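Local coordinates for Ycf54 protein (Thermosynechococcus elongatus, PDB 3HZE) that probably assists the oxidative cyclase step of chlorophyll biosynthesis, as Ycf54 relatives do in other photosynthetic organisms, at residues A[2-7]-A[89-94]; A[9-14]-A[64-69]; A[37-42]-A[68-73]. All blocks are in the same frame, centred on the assembly; numbering follows the deposited sequence.

How the interactions relate
The three contacts are seams of one antiparallel sheet, with strand order 40-44, 65-70, 3-10, 87-92. Interaction 1 joins 3-10 to the outermost strand 87-92, interaction 2 joins 3-10 to 65-70, and interaction 3 joins 65-70 to the other outermost strand, 40-44. Their centres lie about 17 Å (1 and 2), 10 Å (1 and 3) and 15 Å (2 and 3) apart. The chain between the segments of interaction 1 includes both other contacts. Interactions 2 and 3 share Ile68 and Ile69, while a probable hydrogen bond from Ile68 N to Ile7 O (3.0 Å) ties in interaction 1. The central strands 3-10 and 65-70 thus unite early and late parts of the chain in one sheet.

Interaction 1 of 3, residues A[2-7]-A[89-94]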
ATOM      1  N   ALA A   2      12.374  10.514   2.296  1.00 20.51           N
ATOM      2  CA  ALA A   2      11.450  10.065   3.374  1.00 20.66           C
ATOM      3  C   ALA A   2      11.395   8.542   3.414  1.00 20.40           C
ATOM      4  O   ALA A   2      11.948   7.869   2.549  1.00 22.31           O
ATOM      5  CB  ALA A   2      10.054  10.634   3.126  1.00 22.29           C
ATOM      6  N   THR A   3      10.734   8.004   4.431  1.00 19.57           N
ATOM      7  CA  THR A   3      10.594   6.565   4.566  1.00 18.66           C
ATOM      8  C   THR A   3       9.136   6.198   4.324  1.00 18.79           C
ATOM      9  O   THR A   3       8.234   6.787   4.918  1.00 18.71           O
ATOM     10  CB  THR A   3      10.983   6.085   5.973  1.00 19.80           C
ATOM     11  OG1 THR A   3      12.352   6.420   6.232  1.00 20.43           O
ATOM     12  CG2 THR A   3      10.795   4.575   6.086  1.00 17.93           C
ATOM     13  N   TYR A   4       8.915   5.223   3.452  1.00 16.85           N
ATOM     14  CA  TYR A   4       7.569   4.775   3.125  1.00 15.55           C
ATOM     15  C   TYR A   4       7.345   3.358   3.638  1.00 15.98           C
ATOM     16  O   TYR A   4       8.139   2.460   3.360  1.00 16.10           O
ATOM     17  CB  TYR A   4       7.382   4.805   1.610  1.00 15.14           C
ATOM     18  CG  TYR A   4       7.441   6.195   1.040  1.00 12.45           C
ATOM     19  CD1 TYR A   4       6.285   6.959   0.912  1.00 14.55           C
ATOM     20  CD2 TYR A   4       8.657   6.769   0.671  1.00 15.23           C
ATOM     21  CE1 TYR A   4       6.333   8.262   0.432  1.00 14.97           C
ATOM     22  CE2 TYR A   4       8.716   8.085   0.186  1.00 15.90           C
ATOM     23  CZ  TYR A   4       7.549   8.820   0.071  1.00 17.52           C
ATOM     24  OH  TYR A   4       7.586  10.111  -0.411  1.00 20.22           O
ATOM     25  N   TYR A   5       6.265   3.163   4.383  1.00 12.83           N
ATOM     26  CA  TYR A   5       5.931   1.847   4.919  1.00 13.11           C
ATOM     27  C   TYR A   5       4.780   1.321   4.074  1.00 13.13           C
ATOM     28  O   TYR A   5       3.982   2.106   3.552  1.00 11.98           O
ATOM     29  CB  TYR A   5       5.508   1.975   6.382  1.00 12.43           C
ATOM     30  CG  TYR A   5       6.557   2.644   7.237  1.00 16.79           C
ATOM     31  CD1 TYR A   5       7.612   1.914   7.779  1.00 17.29           C
ATOM     32  CD2 TYR A   5       6.523   4.019   7.465  1.00 16.53           C
ATOM     33  CE1 TYR A   5       8.614   2.538   8.530  1.00 19.62           C
ATOM     34  CE2 TYR A   5       7.521   4.658   8.210  1.00 18.88           C
ATOM     35  CZ  TYR A   5       8.563   3.909   8.741  1.00 20.05           C
ATOM     36  OH  TYR A   5       9.551   4.532   9.476  1.00 20.74           O
ATOM     37  N   TYR A   6       4.669   0.006   3.931  1.00 11.86           N
ATOM     38  CA  TYR A   6       3.599  -0.514   3.089  1.00 13.20           C
ATOM     39  C   TYR A   6       3.179  -1.936   3.389  1.00 12.62           C
ATOM     40  O   TYR A   6       3.943  -2.715   3.956  1.00 13.66           O
ATOM     41  CB  TYR A   6       4.048  -0.461   1.626  1.00 13.26           C
ATOM     42  CG  TYR A   6       5.172  -1.440   1.329  1.00 16.61           C
ATOM     43  CD1 TYR A   6       4.910  -2.789   1.094  1.00 14.73           C
ATOM     44  CD2 TYR A   6       6.504  -1.028   1.358  1.00 16.78           C
ATOM     45  CE1 TYR A   6       5.957  -3.707   0.899  1.00 16.69           C
ATOM     46  CE2 TYR A   6       7.549  -1.930   1.163  1.00 17.78           C
ATOM     47  CZ  TYR A   6       7.268  -3.266   0.937  1.00 17.55           C
ATOM     48  OH  TYR A   6       8.304  -4.150   0.751  1.00 16.74           O
ATOM     49  N   ILE A   7       1.951  -2.268   3.009  1.00 13.98           N
ATOM     50  CA  ILE A   7       1.486  -3.635   3.116  1.00 15.28           C
ATOM     51  C   ILE A   7       1.262  -3.996   1.645  1.00 15.75           C
ATOM     52  O   ILE A   7       0.887  -3.141   0.839  1.00 14.79           O
ATOM     53  CB  ILE A   7       0.159  -3.802   3.892  1.00 18.76           C
ATOM     54  CG1 ILE A   7      -0.913  -2.872   3.331  1.00 20.80           C
ATOM     55  CG2 ILE A   7       0.407  -3.608   5.383  1.00 20.84           C
ATOM     56  CD1 ILE A   7      -2.327  -3.293   3.700  1.00 24.09           C
ATOM     57  N   GLY A  89       6.469  -4.046   4.572  1.00 17.36           N
ATOM     58  CA  GLY A  89       7.845  -3.636   4.374  1.00 16.70           C
ATOM     59  C   GLY A  89       7.994  -2.129   4.362  1.00 17.69           C
ATOM     60  O   GLY A  89       7.064  -1.402   4.713  1.00 16.06           O
ATOM     61  N   GLN A  90       9.167  -1.656   3.956  1.00 17.51           N
ATOM     62  CA  GLN A  90       9.430  -0.225   3.898  1.00 18.08           C
ATOM     63  C   GLN A  90      10.564   0.087   2.931  1.00 18.31           C
ATOM     64  O   GLN A  90      11.350  -0.793   2.574  1.00 18.32           O
ATOM     65  CB  GLN A  90       9.787   0.302   5.291  1.00 18.42           C
ATOM     66  CG  GLN A  90      10.971  -0.406   5.954  1.00 19.89           C
ATOM     67  CD  GLN A  90      11.263   0.134   7.344  1.00 22.47           C
ATOM     68  OE1 GLN A  90      12.071   1.050   7.513  1.00 25.02           O
ATOM     69  NE2 GLN A  90      10.594  -0.424   8.347  1.00 18.26           N
ATOM     70  N   PHE A  91      10.637   1.336   2.496  1.00 17.57           N
ATOM     71  CA  PHE A  91      11.704   1.750   1.599  1.00 18.41           C
ATOM     72  C   PHE A  91      11.868   3.255   1.681  1.00 19.03           C
ATOM     73  O   PHE A  91      10.965   3.955   2.149  1.00 19.05           O
ATOM     74  CB  PHE A  91      11.422   1.295   0.159  1.00 16.49           C
ATOM     75  CG  PHE A  91      10.162   1.862  -0.445  1.00 18.20           C
ATOM     76  CD1 PHE A  91      10.116   3.179  -0.892  1.00 17.12           C
ATOM     77  CD2 PHE A  91       9.034   1.055  -0.618  1.00 18.34           C
ATOM     78  CE1 PHE A  91       8.966   3.692  -1.510  1.00 16.16           C
ATOM     79  CE2 PHE A  91       7.882   1.554  -1.232  1.00 17.95           C
ATOM     80  CZ  PHE A  91       7.850   2.875  -1.679  1.00 18.15           C
ATOM     81  N   THR A  92      13.023   3.753   1.242  1.00 19.35           N
ATOM     82  CA  THR A  92      13.294   5.187   1.286  1.00 21.11           C
ATOM     83  C   THR A  92      13.166   5.832  -0.081  1.00 20.61           C
ATOM     84  O   THR A  92      13.122   5.151  -1.102  1.00 21.56           O
ATOM     85  CB  THR A  92      14.727   5.482   1.776  1.00 21.68           C
ATOM     86  OG1 THR A  92      15.660   4.962   0.821  1.00 21.87           O
ATOM     87  CG2 THR A  92      14.978   4.855   3.134  1.00 22.70           C
ATOM     88  N   SER A  93      13.127   7.158  -0.083  1.00 22.14           N
ATOM     89  CA  SER A  93      13.031   7.934  -1.314  1.00 24.16           C
ATOM     90  C   SER A  93      14.270   7.708  -2.172  1.00 25.16           C
ATOM     91  O   SER A  93      14.208   7.789  -3.398  1.00 24.47           O
ATOM     92  CB  SER A  93      12.913   9.427  -0.996  1.00 22.87           C
ATOM     93  OG  SER A  93      11.812   9.681  -0.140  1.00 27.79           O
ATOM     94  N   GLU A  94      15.402   7.435  -1.528  1.00 27.27           N
ATOM     95  CA  GLU A  94      16.632   7.201  -2.273  1.00 29.50           C
ATOM     96  C   GLU A  94      16.651   5.816  -2.904  1.00 29.20           C
ATOM     97  O   GLU A  94      17.426   5.563  -3.827  1.00 30.44           O
ATOM     98  CB  GLU A  94      17.874   7.388  -1.384  1.00 32.52           C
ATOM     99  CG  GLU A  94      17.628   7.477   0.116  1.00 36.10           C
ATOM    100  CD  GLU A  94      16.895   8.742   0.535  1.00 38.55           C
ATOM    101  OE1 GLU A  94      17.231   9.836   0.029  1.00 39.09           O
ATOM    102  OE2 GLU A  94      15.986   8.642   1.385  1.00 38.44           O
TER
HETATM  103  O   HOH W   1      14.735   9.701   3.264  1.00 31.14           O
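Strand 3-7 and the outermost strand 89-92 form an antiparallel ladder, their axes at 158°, in which Tyr4 pairs with Phe91 and Tyr6 with Gly89 at hydrogen-bonded positions. The Tyr4 N to Phe91 O bond, 2.7 Å, is nearly straight, and Phe91 N returns a bond to Tyr4 O. Tyr6 and Gly89 exchange the same pair of backbone bonds.

Side chains of Tyr4, Tyr6 and Phe91 gather on one face of the sheet. Tyr4 presses its CB over the face of the Phe91 ring, 4.0 Å from the centroid, a CH-pi contact; the two rings are near parallel but slid so far apart that they barely overlap. With chi1 at 68°, CG of Tyr6 sits between its backbone N and carbonyl carbon, which swings the ring across the neighbouring strand until Gly89 CA lies 3.8 Å from its centroid, over one face. This is the glycine-aromatic pairing known from antiparallel sheets: a CB on Gly89 would fall only 2.3 Å from Tyr6 OH. Beyond the glycine, Tyr6 OH bonds to Gln57, and Phe48 meets both the Tyr6 and Phe91 rings. An alanine at Tyr6 is likely to uncover the Gly89 backbone and leave Gln57 without its hydroxyl partner.

On the other face, Gln90 runs beside Tyr5, its NE2 at the ring edge, 3.6 Å from Tyr5 CE1, with the amide plane turned 79° to the ring. At the N-terminal end of strand 3-7, Ala2 N donates to Ser93 OG at 2.6 Å, and water 1 links Ala2 N to Glu94 OE2. Ring packing thus dominates the Tyr4, Tyr6 and Phe91 face, while at the N-terminal end direct and water-mediated polar bonds hold Ala2.

Interaction 2 of 3, residues A[9-14]-A[64-69]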
ATOM      1  N   ALA A   9      -0.498  -6.966  -1.026  1.00 13.96           N
ATOM      2  CA  ALA A   9      -1.375  -8.132  -1.138  1.00 13.62           C
ATOM      3  C   ALA A   9      -1.977  -8.219  -2.531  1.00 14.34           C
ATOM      4  O   ALA A   9      -1.972  -7.240  -3.288  1.00 13.04           O
ATOM      5  CB  ALA A   9      -2.491  -8.055  -0.098  1.00 14.02           C
ATOM      6  N   SER A  10      -2.519  -9.387  -2.861  1.00 13.15           N
ATOM      7  CA  SER A  10      -3.135  -9.579  -4.165  1.00 13.13           C
ATOM      8  C   SER A  10      -4.410  -8.743  -4.206  1.00 13.42           C
ATOM      9  O   SER A  10      -5.032  -8.494  -3.168  1.00 11.65           O
ATOM     10  CB  SER A  10      -3.480 -11.058  -4.376  1.00 13.31           C
ATOM     11  OG  SER A  10      -4.489 -11.473  -3.471  1.00 13.69           O
ATOM     12  N   LYS A  11      -4.795  -8.300  -5.397  1.00 12.96           N
ATOM     13  CA  LYS A  11      -6.006  -7.513  -5.534  1.00 15.69           C
ATOM     14  C   LYS A  11      -7.181  -8.420  -5.188  1.00 16.14           C
ATOM     15  O   LYS A  11      -8.221  -7.967  -4.701  1.00 16.44           O
ATOM     16  CB  LYS A  11      -6.142  -6.982  -6.968  1.00 16.73           C
ATOM     17  CG  LYS A  11      -4.888  -6.272  -7.459  1.00 20.92           C
ATOM     18  CD  LYS A  11      -5.190  -4.999  -8.244  1.00 23.76           C
ATOM     19  CE  LYS A  11      -6.026  -5.263  -9.477  1.00 28.38           C
ATOM     20  NZ  LYS A  11      -6.171  -4.035 -10.314  1.00 32.00           N
ATOM     21  N   LYS A  12      -7.000  -9.711  -5.434  1.00 15.11           N
ATOM     22  CA  LYS A  12      -8.041 -10.694  -5.140  1.00 16.77           C
ATOM     23  C   LYS A  12      -8.352 -10.667  -3.639  1.00 14.36           C
ATOM     24  O   LYS A  12      -9.515 -10.572  -3.236  1.00 14.30           O
ATOM     25  CB  LYS A  12      -7.574 -12.094  -5.556  1.00 17.10           C
ATOM     26  CG  LYS A  12      -8.627 -13.182  -5.378  1.00 23.49           C
ATOM     27  CD  LYS A  12      -8.030 -14.562  -5.644  1.00 26.62           C
ATOM     28  CE  LYS A  12      -9.048 -15.673  -5.416  1.00 29.39           C
ATOM     29  NZ  LYS A  12     -10.149 -15.625  -6.417  1.00 30.21           N
ATOM     30  N   PHE A  13      -7.315 -10.737  -2.812  1.00 12.42           N
ATOM     31  CA  PHE A  13      -7.514 -10.707  -1.365  1.00 12.99           C
ATOM     32  C   PHE A  13      -8.125  -9.379  -0.906  1.00 12.47           C
ATOM     33  O   PHE A  13      -8.994  -9.354  -0.035  1.00 13.27           O
ATOM     34  CB  PHE A  13      -6.185 -10.947  -0.641  1.00 12.77           C
ATOM     35  CG  PHE A  13      -6.263 -10.772   0.856  1.00 12.98           C
ATOM     36  CD1 PHE A  13      -5.822  -9.598   1.453  1.00 12.55           C
ATOM     37  CD2 PHE A  13      -6.780 -11.781   1.665  1.00 13.89           C
ATOM     38  CE1 PHE A  13      -5.892  -9.427   2.839  1.00 13.58           C
ATOM     39  CE2 PHE A  13      -6.857 -11.623   3.050  1.00 13.81           C
ATOM     40  CZ  PHE A  13      -6.409 -10.444   3.638  1.00 11.08           C
ATOM     41  N   LEU A  14      -7.670  -8.284  -1.503  1.00 13.35           N
ATOM     42  CA  LEU A  14      -8.151  -6.944  -1.158  1.00 15.20           C
ATOM     43  C   LEU A  14      -9.513  -6.580  -1.763  1.00 16.81           C
ATOM     44  O   LEU A  14      -9.967  -5.439  -1.634  1.00 18.80           O
ATOM     45  CB  LEU A  14      -7.115  -5.892  -1.581  1.00 14.46           C
ATOM     46  CG  LEU A  14      -5.772  -5.948  -0.847  1.00 14.86           C
ATOM     47  CD1 LEU A  14      -4.786  -4.957  -1.461  1.00 15.20           C
ATOM     48  CD2 LEU A  14      -5.996  -5.640   0.626  1.00 14.77           C
ATOM     49  N   PRO A  64      -2.463 -10.061 -10.114  1.00 21.21           N
ATOM     50  CA  PRO A  64      -1.980  -8.699  -9.881  1.00 19.46           C
ATOM     51  C   PRO A  64      -2.078  -8.332  -8.403  1.00 18.35           C
ATOM     52  O   PRO A  64      -2.946  -8.829  -7.684  1.00 17.83           O
ATOM     53  CB  PRO A  64      -2.907  -7.858 -10.746  1.00 20.14           C
ATOM     54  CG  PRO A  64      -4.189  -8.622 -10.668  1.00 19.14           C
ATOM     55  CD  PRO A  64      -3.718 -10.036 -10.882  1.00 20.58           C
ATOM     56  N   ALA A  65      -1.188  -7.457  -7.951  1.00 15.92           N
ATOM     57  CA  ALA A  65      -1.184  -7.059  -6.554  1.00 15.20           C
ATOM     58  C   ALA A  65      -1.392  -5.565  -6.381  1.00 15.00           C
ATOM     59  O   ALA A  65      -1.446  -4.809  -7.353  1.00 14.20           O
ATOM     60  CB  ALA A  65       0.122  -7.475  -5.909  1.00 16.41           C
ATOM     61  N   ALA A  66      -1.520  -5.150  -5.131  1.00 13.01           N
ATOM     62  CA  ALA A  66      -1.696  -3.747  -4.818  1.00 11.69           C
ATOM     63  C   ALA A  66      -1.026  -3.478  -3.481  1.00 11.40           C
ATOM     64  O   ALA A  66      -0.943  -4.359  -2.626  1.00 11.64           O
ATOM     65  CB  ALA A  66      -3.175  -3.397  -4.739  1.00 11.01           C
ATOM     66  N   ALA A  67      -0.543  -2.257  -3.305  1.00  8.50           N
ATOM     67  CA  ALA A  67       0.092  -1.892  -2.061  1.00 10.16           C
ATOM     68  C   ALA A  67      -0.634  -0.722  -1.430  1.00  8.71           C
ATOM     69  O   ALA A  67      -1.257   0.078  -2.121  1.00  9.08           O
ATOM     70  CB  ALA A  67       1.549  -1.507  -2.308  1.00 11.11           C
ATOM     71  N   ILE A  68      -0.588  -0.654  -0.106  1.00  9.30           N
ATOM     72  CA  ILE A  68      -1.148   0.494   0.593  1.00  9.28           C
ATOM     73  C   ILE A  68       0.133   1.065   1.180  1.00  9.24           C
ATOM     74  O   ILE A  68       0.816   0.393   1.948  1.00  9.48           O
ATOM     75  CB  ILE A  68      -2.125   0.111   1.715  1.00  9.48           C
ATOM     76  CG1 ILE A  68      -3.470  -0.314   1.117  1.00 12.28           C
ATOM     77  CG2 ILE A  68      -2.366   1.317   2.623  1.00 11.01           C
ATOM     78  CD1 ILE A  68      -3.458  -1.632   0.391  1.00 15.97           C
ATOM     79  N   ILE A  69       0.477   2.284   0.780  1.00  9.88           N
ATOM     80  CA  ILE A  69       1.703   2.918   1.234  1.00 10.88           C
ATOM     81  C   ILE A  69       1.409   4.132   2.105  1.00 10.92           C
ATOM     82  O   ILE A  69       0.450   4.863   1.853  1.00 11.11           O
ATOM     83  CB  ILE A  69       2.551   3.337   0.012  1.00 13.71           C
ATOM     84  CG1 ILE A  69       2.756   2.121  -0.899  1.00 13.56           C
ATOM     85  CG2 ILE A  69       3.901   3.891   0.462  1.00 14.93           C
ATOM     86  CD1 ILE A  69       3.440   2.443  -2.215  1.00 17.52           C
TER
HETATM   87  O   HOH W   2      -5.029 -10.702  -7.588  1.00 14.08           O
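Ala9 and Ala66 form an antiparallel hydrogen-bonded pair, with Ala9 N donating to Ala66 O at 3.1 Å (169°) and Ala66 N to Ala9 O at 2.8 Å. One step on, Ser10 and Ala65 are a non-hydrogen-bonded pair whose side chains part company, and Lys11 N then donates to Pro64 O at 3.0 Å with an N-H...O angle of 172°. That last bond carries the pairing past the end of strand 3-10, to a proline with a cis peptide bond before it. Water 2 also donates to Pro64 O and accepts from Lys12 N, so the carbonyl is gripped twice.

Here the chain passes from strand to helix: Ser10 OG accepts from Phe13 N at 3.0 Å, a capping bond that leads into helix 13-16. Its chi1 of 66° turns OG toward that amide, and Leu14 N bonds to Ser10 O.

The side chains pack around this junction. The Lys11 chain runs roughly perpendicular to the side chain of Pro64; its CG rests 3.2 Å from Pro64 O, and CE comes to 4.0 Å from the ring atom CG. Leu14, the first helix's contribution, points toward strand 65-69 and lays CD1 4.0 Å from both Ala66 CB and Ile68 CD1, the Leu14 and Ile68 side chains running antiparallel alongside each other. Leu83 of helix 73-83 touches Leu14 as well.

Interaction 3 of 3, residues A[37-42]-A[68-73]; sequences EIDFWL and IISTNQ
Ile68 and Leu42 form a non-hydrogen-bonded pair, CD1 of Ile68 meeting CD2 of Leu42 loosely at 4.4 Å. Next, Ile69 and Trp41 form an antiparallel hydrogen-bonded pair, with Trp41 N donating to Ile69 O at 2.8 Å and Ile69 N to Trp41 O at 2.9 Å. The indole lies obliquely against that same carbonyl, CE3 of Trp41 being 3.3 Å from Ile69 O.

Ser70, with OG anti to its backbone N (chi1 178°), donates to Asp39 O at 2.7 Å from 36° above the carbonyl plane. The same OG accepts from Asn72 N at 3.0 Å, an ST turn, and takes a hydrogen from water 3. Thr71 N is a second donor to Asp39 O, coming nearly in line with the carbonyl, while Thr71 OG1 approaches Asp39 CB to 3.4 Å. Asn72 is the N-cap of helix 73-83, its OD1 bonded to Phe75 N; water 4 bridges its ND2 to Asp39 OD2.

Asp39 therefore pins the strand end chiefly through its backbone oxygen, held by two donors, whereas its carboxylate bonds through OD1 to Tyr31 OH of helix 21-34 and to water 3, and through OD2 to waters 4 and 5, which tie it to Asn72 and Thr71 at the helix start.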
ATOM      1  N   GLU A  37      -2.820  16.576   6.432  1.00 17.88           N
ATOM      2  CA  GLU A  37      -2.499  16.180   5.061  1.00 20.03           C
ATOM      3  C   GLU A  37      -2.540  14.659   4.909  1.00 16.50           C
ATOM      4  O   GLU A  37      -1.958  13.933   5.716  1.00 16.59           O
ATOM      5  CB  GLU A  37      -1.104  16.686   4.679  1.00 24.73           C
ATOM      6  CG  GLU A  37      -0.662  16.260   3.283  1.00 34.24           C
ATOM      7  CD  GLU A  37       0.763  16.675   2.969  1.00 39.71           C
ATOM      8  OE1 GLU A  37       1.668  16.341   3.767  1.00 43.55           O
ATOM      9  OE2 GLU A  37       0.981  17.325   1.924  1.00 41.74           O
ATOM     10  N   ILE A  38      -3.223  14.178   3.877  1.00 14.49           N
ATOM     11  CA  ILE A  38      -3.309  12.734   3.637  1.00 14.16           C
ATOM     12  C   ILE A  38      -1.906  12.165   3.447  1.00 13.45           C
ATOM     13  O   ILE A  38      -1.149  12.659   2.612  1.00 12.29           O
ATOM     14  CB  ILE A  38      -4.122  12.412   2.359  1.00 13.19           C
ATOM     15  CG1 ILE A  38      -5.546  12.967   2.478  1.00 16.67           C
ATOM     16  CG2 ILE A  38      -4.156  10.908   2.129  1.00 12.83           C
ATOM     17  CD1 ILE A  38      -6.287  12.468   3.678  1.00 15.63           C
ATOM     18  N   ASP A  39      -1.556  11.137   4.217  1.00 13.31           N
ATOM     19  CA  ASP A  39      -0.242  10.515   4.089  1.00 14.81           C
ATOM     20  C   ASP A  39      -0.325   9.001   3.916  1.00 12.70           C
ATOM     21  O   ASP A  39       0.584   8.273   4.303  1.00 13.54           O
ATOM     22  CB  ASP A  39       0.633  10.845   5.302  1.00 15.90           C
ATOM     23  CG  ASP A  39       0.011  10.387   6.606  1.00 16.40           C
ATOM     24  OD1 ASP A  39      -1.089   9.798   6.572  1.00 13.69           O
ATOM     25  OD2 ASP A  39       0.624  10.616   7.667  1.00 19.28           O
ATOM     26  N   PHE A  40      -1.436   8.536   3.355  1.00 11.75           N
ATOM     27  CA  PHE A  40      -1.640   7.114   3.098  1.00 11.95           C
ATOM     28  C   PHE A  40      -2.276   7.052   1.718  1.00 10.40           C
ATOM     29  O   PHE A  40      -3.119   7.889   1.385  1.00  9.75           O
ATOM     30  CB  PHE A  40      -2.564   6.487   4.147  1.00 10.74           C
ATOM     31  CG  PHE A  40      -3.844   7.243   4.361  1.00 11.14           C
ATOM     32  CD1 PHE A  40      -3.871   8.386   5.162  1.00 11.26           C
ATOM     33  CD2 PHE A  40      -5.023   6.820   3.755  1.00 10.59           C
ATOM     34  CE1 PHE A  40      -5.063   9.092   5.349  1.00  9.46           C
ATOM     35  CE2 PHE A  40      -6.211   7.519   3.938  1.00  7.98           C
ATOM     36  CZ  PHE A  40      -6.232   8.653   4.732  1.00  7.99           C
ATOM     37  N   TRP A  41      -1.884   6.055   0.927  1.00  8.95           N
ATOM     38  CA  TRP A  41      -2.363   5.940  -0.448  1.00  8.68           C
ATOM     39  C   TRP A  41      -2.493   4.513  -0.977  1.00 10.71           C
ATOM     40  O   TRP A  41      -1.700   3.631  -0.625  1.00 10.43           O
ATOM     41  CB  TRP A  41      -1.393   6.673  -1.378  1.00  8.70           C
ATOM     42  CG  TRP A  41      -1.017   8.044  -0.928  1.00 10.10           C
ATOM     43  CD1 TRP A  41      -1.699   9.192  -1.171  1.00  9.08           C
ATOM     44  CD2 TRP A  41       0.142   8.417  -0.160  1.00 11.40           C
ATOM     45  NE1 TRP A  41      -1.044  10.262  -0.609  1.00 11.08           N
ATOM     46  CE2 TRP A  41       0.089   9.816   0.016  1.00 11.31           C
ATOM     47  CE3 TRP A  41       1.215   7.705   0.392  1.00 11.22           C
ATOM     48  CZ2 TRP A  41       1.075  10.524   0.722  1.00 13.28           C
ATOM     49  CZ3 TRP A  41       2.196   8.404   1.096  1.00 14.72           C
ATOM     50  CH2 TRP A  41       2.117   9.803   1.254  1.00 15.48           C
ATOM     51  N   LEU A  42      -3.480   4.321  -1.853  1.00  7.64           N
ATOM     52  CA  LEU A  42      -3.745   3.039  -2.506  1.00 10.66           C
ATOM     53  C   LEU A  42      -2.896   3.041  -3.781  1.00  9.62           C
ATOM     54  O   LEU A  42      -3.012   3.950  -4.600  1.00 10.90           O
ATOM     55  CB  LEU A  42      -5.215   2.953  -2.921  1.00 12.11           C
ATOM     56  CG  LEU A  42      -5.988   1.631  -2.913  1.00 17.90           C
ATOM     57  CD1 LEU A  42      -7.009   1.694  -4.030  1.00 14.76           C
ATOM     58  CD2 LEU A  42      -5.084   0.428  -3.085  1.00 17.89           C
ATOM     59  N   ILE A  68      -0.588  -0.654  -0.106  1.00  9.30           N
ATOM     60  CA  ILE A  68      -1.148   0.494   0.593  1.00  9.28           C
ATOM     61  C   ILE A  68       0.133   1.065   1.180  1.00  9.24           C
ATOM     62  O   ILE A  68       0.816   0.393   1.948  1.00  9.48           O
ATOM     63  CB  ILE A  68      -2.125   0.111   1.715  1.00  9.48           C
ATOM     64  CG1 ILE A  68      -3.470  -0.314   1.117  1.00 12.28           C
ATOM     65  CG2 ILE A  68      -2.366   1.317   2.623  1.00 11.01           C
ATOM     66  CD1 ILE A  68      -3.458  -1.632   0.391  1.00 15.97           C
ATOM     67  N   ILE A  69       0.477   2.284   0.780  1.00  9.88           N
ATOM     68  CA  ILE A  69       1.703   2.918   1.234  1.00 10.88           C
ATOM     69  C   ILE A  69       1.409   4.132   2.105  1.00 10.92           C
ATOM     70  O   ILE A  69       0.450   4.863   1.853  1.00 11.11           O
ATOM     71  CB  ILE A  69       2.551   3.337   0.012  1.00 13.71           C
ATOM     72  CG1 ILE A  69       2.756   2.121  -0.899  1.00 13.56           C
ATOM     73  CG2 ILE A  69       3.901   3.891   0.462  1.00 14.93           C
ATOM     74  CD1 ILE A  69       3.440   2.443  -2.215  1.00 17.52           C
ATOM     75  N   SER A  70       2.234   4.342   3.128  1.00 11.74           N
ATOM     76  CA  SER A  70       2.042   5.471   4.030  1.00 12.39           C
ATOM     77  C   SER A  70       3.329   5.865   4.742  1.00 13.17           C
ATOM     78  O   SER A  70       4.198   5.027   4.984  1.00 14.15           O
ATOM     79  CB  SER A  70       0.980   5.134   5.084  1.00 13.51           C
ATOM     80  OG  SER A  70       0.808   6.213   5.996  1.00 13.40           O
ATOM     81  N   THR A  71       3.456   7.142   5.076  1.00 12.74           N
ATOM     82  CA  THR A  71       4.641   7.579   5.795  1.00 13.09           C
ATOM     83  C   THR A  71       4.399   7.427   7.295  1.00 14.80           C
ATOM     84  O   THR A  71       5.275   7.719   8.112  1.00 14.97           O
ATOM     85  CB  THR A  71       5.004   9.031   5.459  1.00 12.63           C
ATOM     86  OG1 THR A  71       3.832   9.850   5.544  1.00 13.26           O
ATOM     87  CG2 THR A  71       5.586   9.112   4.051  1.00 15.55           C
ATOM     88  N   ASN A  72       3.199   6.965   7.649  1.00 15.12           N
ATOM     89  CA  ASN A  72       2.834   6.724   9.047  1.00 14.95           C
ATOM     90  C   ASN A  72       2.985   5.219   9.275  1.00 15.35           C
ATOM     91  O   ASN A  72       2.136   4.431   8.853  1.00 14.08           O
ATOM     92  CB  ASN A  72       1.380   7.132   9.301  1.00 15.76           C
ATOM     93  CG  ASN A  72       0.952   6.907  10.747  1.00 18.73           C
ATOM     94  OD1 ASN A  72       1.256   5.873  11.340  1.00 18.02           O
ATOM     95  ND2 ASN A  72       0.239   7.878  11.315  1.00 17.06           N
ATOM     96  N   GLN A  73       4.054   4.820   9.953  1.00 14.02           N
ATOM     97  CA  GLN A  73       4.303   3.405  10.186  1.00 13.75           C
ATOM     98  C   GLN A  73       3.239   2.687  11.008  1.00 14.89           C
ATOM     99  O   GLN A  73       2.936   1.527  10.737  1.00 15.33           O
ATOM    100  CB  GLN A  73       5.677   3.210  10.836  1.00 14.67           C
ATOM    101  CG  GLN A  73       5.992   1.770  11.206  1.00 17.59           C
ATOM    102  CD  GLN A  73       7.432   1.588  11.641  1.00 21.42           C
ATOM    103  OE1 GLN A  73       8.000   2.442  12.325  1.00 20.91           O
ATOM    104  NE2 GLN A  73       8.028   0.467  11.255  1.00 23.85           N
TER
HETATM  105  O   HOH W   3      -1.485   7.331   7.751  1.00 19.12           O
HETATM  106  O   HOH W   4       0.110  10.684  10.221  1.00 24.51           O
HETATM  107  O   HOH W   5       3.390  10.768   8.016  1.00 25.19           O